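Local coordinates for transcription termination factor NusA (Planctomyces limnophilus, PDB 4MTN), which probably takes part in both termination and antitermination of transcription, binding core RNA polymerase and the nascent RNA, at residues Leu254-Ser265 and Asn298-Trp308. Numbering follows the deposited sequence.
Sequences LQVLVPNAMQPS and NVRLASKLVGW
V306 is the knob of this contact: its side chain sits among L254, L257, V258 and A261 of helix 254-261. A beta-branched valine suits the hole because both methyls reach V258, CG2 of V306 lying 3.8 Å from V258 CG2 with the two side chains roughly perpendicular. L257 CG passes 4.1 Å from V306 CG2, the side chains running opposite ways. Further along the interface A261 CA comes within 5.1 Å of A302 CA, an approach their small side chains permit, while L305 CD2 packs on A261 CB. The helices, roughly antiparallel at 145°, are the first and third of the second KH domain, the latter following the GXXG loop; their pairing belongs to the type II KH fold, with strand 309-313 beside M262, V299 and A302. At one end the flat indole of W308 offers a face to L254 CD2, 3.7 Å from the centroid of its five-membered ring, a CH-pi contact. Replacing W308 by alanine is likely to open a gap beside L254, whose methyl would lose that face. At the other end the flexible selenomethionine M262, its chain folded by two turns near -60°, lays SE against A302 CB and brings CE to 3.8 Å from V299 CG2. Beside it, N298 ND2 donates to the carbonyl of A291.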
loop_
_atom_site.group_PDB
_atom_site.type_symbol
_atom_site.label_atom_id
_atom_site.label_comp_id
_atom_site.label_asym_id
_atom_site.label_seq_id
_atom_site.Cartn_x
_atom_site.Cartn_y
_atom_site.Cartn_z
ATOM N N LEU A 254 -14.640 14.050 -14.570
ATOM C CA LEU A 254 -13.341 14.664 -14.322
ATOM C C LEU A 254 -13.404 16.179 -14.497
ATOM O O LEU A 254 -12.511 16.899 -14.057
ATOM C CB LEU A 254 -12.273 14.071 -15.246
ATOM C CG LEU A 254 -11.724 12.687 -14.881
ATOM C CD1 LEU A 254 -12.677 11.575 -15.305
ATOM C CD2 LEU A 254 -10.346 12.481 -15.491
ATOM N N GLN A 255 -14.464 16.660 -15.137
ATOM C CA GLN A 255 -14.674 18.095 -15.289
ATOM C C GLN A 255 -15.062 18.715 -13.950
ATOM O O GLN A 255 -14.986 19.929 -13.766
ATOM C CB GLN A 255 -15.750 18.376 -16.339
ATOM C CG GLN A 255 -15.374 17.933 -17.743
ATOM C CD GLN A 255 -14.201 18.712 -18.307
ATOM O OE1 GLN A 255 -13.971 19.864 -17.937
ATOM N NE2 GLN A 255 -13.450 18.085 -19.206
ATOM N N VAL A 256 -15.475 17.860 -13.022
ATOM C CA VAL A 256 -15.861 18.277 -11.680
ATOM C C VAL A 256 -14.795 17.873 -10.668
ATOM O O VAL A 256 -14.245 18.717 -9.962
ATOM C CB VAL A 256 -17.215 17.675 -11.264
ATOM C CG1 VAL A 256 -17.611 18.176 -9.884
ATOM C CG2 VAL A 256 -18.284 18.021 -12.288
ATOM N N LEU A 257 -14.548 16.570 -10.579
ATOM C CA LEU A 257 -13.593 16.003 -9.630
ATOM C C LEU A 257 -12.206 16.648 -9.666
ATOM O O LEU A 257 -11.629 16.936 -8.617
ATOM C CB LEU A 257 -13.453 14.499 -9.872
ATOM C CG LEU A 257 -12.447 13.771 -8.981
ATOM C CD1 LEU A 257 -12.837 13.896 -7.516
ATOM C CD2 LEU A 257 -12.331 12.312 -9.389
ATOM N N VAL A 258 -11.667 16.867 -10.863
ATOM C CA VAL A 258 -10.312 17.404 -10.988
ATOM C C VAL A 258 -10.188 18.843 -10.460
ATOM O O VAL A 258 -9.267 19.125 -9.695
ATOM C CB VAL A 258 -9.803 17.338 -12.451
ATOM C CG1 VAL A 258 -8.510 18.121 -12.607
ATOM C CG2 VAL A 258 -9.612 15.893 -12.881
ATOM N N PRO A 259 -11.103 19.757 -10.851
ATOM C CA PRO A 259 -11.017 21.079 -10.216
ATOM C C PRO A 259 -11.187 21.026 -8.697
ATOM O O PRO A 259 -10.578 21.824 -7.985
ATOM C CB PRO A 259 -12.169 21.853 -10.860
ATOM C CG PRO A 259 -12.356 21.207 -12.179
ATOM C CD PRO A 259 -12.095 19.750 -11.944
ATOM N N ASN A 260 -12.005 20.093 -8.218
ATOM C CA ASN A 260 -12.198 19.901 -6.785
ATOM C C ASN A 260 -10.916 19.454 -6.092
ATOM O O ASN A 260 -10.618 19.883 -4.977
ATOM C CB ASN A 260 -13.307 18.878 -6.528
ATOM C CG ASN A 260 -14.684 19.411 -6.865
ATOM O OD1 ASN A 260 -14.825 20.516 -7.390
ATOM N ND2 ASN A 260 -15.711 18.624 -6.566
ATOM N N ALA A 261 -10.163 18.586 -6.760
ATOM C CA ALA A 261 -8.921 18.060 -6.206
ATOM C C ALA A 261 -7.785 19.072 -6.334
ATOM O O ALA A 261 -6.780 18.982 -5.630
ATOM C CB ALA A 261 -8.549 16.753 -6.894
HETATM N N MSE A 262 -7.955 20.039 -7.232
HETATM C CA MSE A 262 -6.933 21.052 -7.474
HETATM C C MSE A 262 -7.057 22.235 -6.518
HETATM O O MSE A 262 -6.273 23.182 -6.592
HETATM C CB MSE A 262 -7.001 21.542 -8.921
HETATM C CG MSE A 262 -6.451 20.556 -9.937
HETATM SE SE MSE A 262 -4.574 20.131 -9.628
HETATM C CE MSE A 262 -3.826 21.921 -9.810
ATOM N N GLN A 263 -8.046 22.180 -5.630
ATOM C CA GLN A 263 -8.227 23.209 -4.612
ATOM C C GLN A 263 -6.984 23.302 -3.728
ATOM O O GLN A 263 -6.283 22.305 -3.544
ATOM C CB GLN A 263 -9.469 22.914 -3.767
ATOM C CG GLN A 263 -10.788 23.089 -4.508
ATOM C CD GLN A 263 -11.086 24.539 -4.844
ATOM O OE1 GLN A 263 -10.619 25.455 -4.166
ATOM N NE2 GLN A 263 -11.870 24.754 -5.895
ATOM N N PRO A 264 -6.704 24.491 -3.166
ATOM C CA PRO A 264 -7.441 25.764 -3.221
ATOM C C PRO A 264 -7.422 26.468 -4.579
ATOM O O PRO A 264 -8.249 27.351 -4.808
ATOM C CB PRO A 264 -6.724 26.630 -2.174
ATOM C CG PRO A 264 -5.915 25.680 -1.351
ATOM C CD PRO A 264 -5.528 24.590 -2.287
ATOM N N SER A 265 -6.495 26.096 -5.457
ATOM C CA SER A 265 -6.336 26.782 -6.737
ATOM C C SER A 265 -7.580 26.673 -7.617
ATOM O O SER A 265 -8.314 25.686 -7.557
ATOM C CB SER A 265 -5.123 26.231 -7.490
ATOM O OG SER A 265 -5.341 24.893 -7.900
ATOM N N ASN A 298 0.690 19.609 -4.068
ATOM C CA ASN A 298 -0.714 19.759 -4.447
ATOM C C ASN A 298 -1.124 18.895 -5.639
ATOM O O ASN A 298 -1.971 18.012 -5.506
ATOM C CB ASN A 298 -1.025 21.225 -4.749
ATOM C CG ASN A 298 -2.515 21.490 -4.875
ATOM O OD1 ASN A 298 -3.315 20.992 -4.082
ATOM N ND2 ASN A 298 -2.895 22.272 -5.878
ATOM N N VAL A 299 -0.530 19.163 -6.798
ATOM C CA VAL A 299 -0.825 18.411 -8.017
ATOM C C VAL A 299 -0.549 16.921 -7.833
ATOM O O VAL A 299 -1.322 16.073 -8.285
ATOM C CB VAL A 299 0.001 18.931 -9.213
ATOM C CG1 VAL A 299 -0.198 18.044 -10.431
ATOM C CG2 VAL A 299 -0.378 20.360 -9.535
ATOM N N ARG A 300 0.556 16.617 -7.156
ATOM C CA ARG A 300 0.961 15.243 -6.881
ATOM C C ARG A 300 -0.143 14.471 -6.164
ATOM O O ARG A 300 -0.469 13.345 -6.540
ATOM C CB ARG A 300 2.240 15.233 -6.041
ATOM C CG ARG A 300 2.966 13.901 -5.991
ATOM C CD ARG A 300 4.128 13.977 -5.017
ATOM N NE ARG A 300 4.821 15.259 -5.111
ATOM C CZ ARG A 300 5.617 15.751 -4.167
ATOM N NH1 ARG A 300 5.823 15.068 -3.050
ATOM N NH2 ARG A 300 6.204 16.927 -4.338
ATOM N N LEU A 301 -0.716 15.087 -5.134
ATOM C CA LEU A 301 -1.811 14.477 -4.390
ATOM C C LEU A 301 -3.091 14.448 -5.220
ATOM O O LEU A 301 -3.862 13.492 -5.154
ATOM C CB LEU A 301 -2.053 15.226 -3.078
ATOM C CG LEU A 301 -0.974 15.068 -2.005
ATOM C CD1 LEU A 301 -1.292 15.926 -0.791
ATOM C CD2 LEU A 301 -0.829 13.607 -1.609
ATOM N N ALA A 302 -3.308 15.499 -6.002
ATOM C CA ALA A 302 -4.483 15.588 -6.859
ATOM C C ALA A 302 -4.454 14.509 -7.937
ATOM O O ALA A 302 -5.497 14.043 -8.392
ATOM C CB ALA A 302 -4.578 16.964 -7.490
ATOM N N SER A 303 -3.248 14.116 -8.336
ATOM C CA SER A 303 -3.074 13.068 -9.335
ATOM C C SER A 303 -3.450 11.703 -8.769
ATOM O O SER A 303 -4.168 10.936 -9.412
ATOM C CB SER A 303 -1.633 13.050 -9.846
ATOM O OG SER A 303 -1.314 14.261 -10.507
ATOM N N LYS A 304 -2.963 11.405 -7.567
ATOM C CA LYS A 304 -3.304 10.161 -6.885
ATOM C C LYS A 304 -4.805 10.053 -6.644
ATOM O O LYS A 304 -5.402 8.994 -6.832
ATOM C CB LYS A 304 -2.570 10.051 -5.546
ATOM C CG LYS A 304 -1.115 9.635 -5.629
ATOM C CD LYS A 304 -0.687 8.964 -4.328
ATOM C CE LYS A 304 0.824 8.909 -4.185
ATOM N NZ LYS A 304 1.394 10.248 -3.868
ATOM N N LEU A 305 -5.406 11.162 -6.221
ATOM C CA LEU A 305 -6.825 11.198 -5.887
ATOM C C LEU A 305 -7.698 10.937 -7.110
ATOM O O LEU A 305 -8.649 10.157 -7.051
ATOM C CB LEU A 305 -7.189 12.548 -5.265
ATOM C CG LEU A 305 -8.545 12.636 -4.567
ATOM C CD1 LEU A 305 -8.535 11.808 -3.294
ATOM C CD2 LEU A 305 -8.901 14.082 -4.270
ATOM N N VAL A 306 -7.366 11.592 -8.216
ATOM C CA VAL A 306 -8.121 11.449 -9.454
ATOM C C VAL A 306 -7.807 10.121 -10.140
ATOM O O VAL A 306 -8.707 9.425 -10.615
ATOM C CB VAL A 306 -7.832 12.615 -10.421
ATOM C CG1 VAL A 306 -8.404 12.330 -11.800
ATOM C CG2 VAL A 306 -8.395 13.915 -9.864
ATOM N N GLY A 307 -6.526 9.767 -10.177
ATOM C CA GLY A 307 -6.096 8.542 -10.825
ATOM C C GLY A 307 -5.525 8.805 -12.205
ATOM O O GLY A 307 -5.300 7.880 -12.985
ATOM N N TRP A 308 -5.297 10.080 -12.503
ATOM C CA TRP A 308 -4.693 10.482 -13.767
ATOM C C TRP A 308 -3.427 11.289 -13.515
ATOM O O TRP A 308 -3.069 11.555 -12.367
ATOM C CB TRP A 308 -5.680 11.301 -14.602
ATOM C CG TRP A 308 -6.801 10.499 -15.195
ATOM C CD1 TRP A 308 -7.722 9.753 -14.519
ATOM C CD2 TRP A 308 -7.130 10.382 -16.584
ATOM N NE1 TRP A 308 -8.599 9.170 -15.403
ATOM C CE2 TRP A 308 -8.257 9.540 -16.677
ATOM C CE3 TRP A 308 -6.579 10.902 -17.759
ATOM C CZ2 TRP A 308 -8.842 9.207 -17.897
ATOM C CZ3 TRP A 308 -7.162 10.572 -18.970
ATOM C CH2 TRP A 308 -8.282 9.733 -19.029
#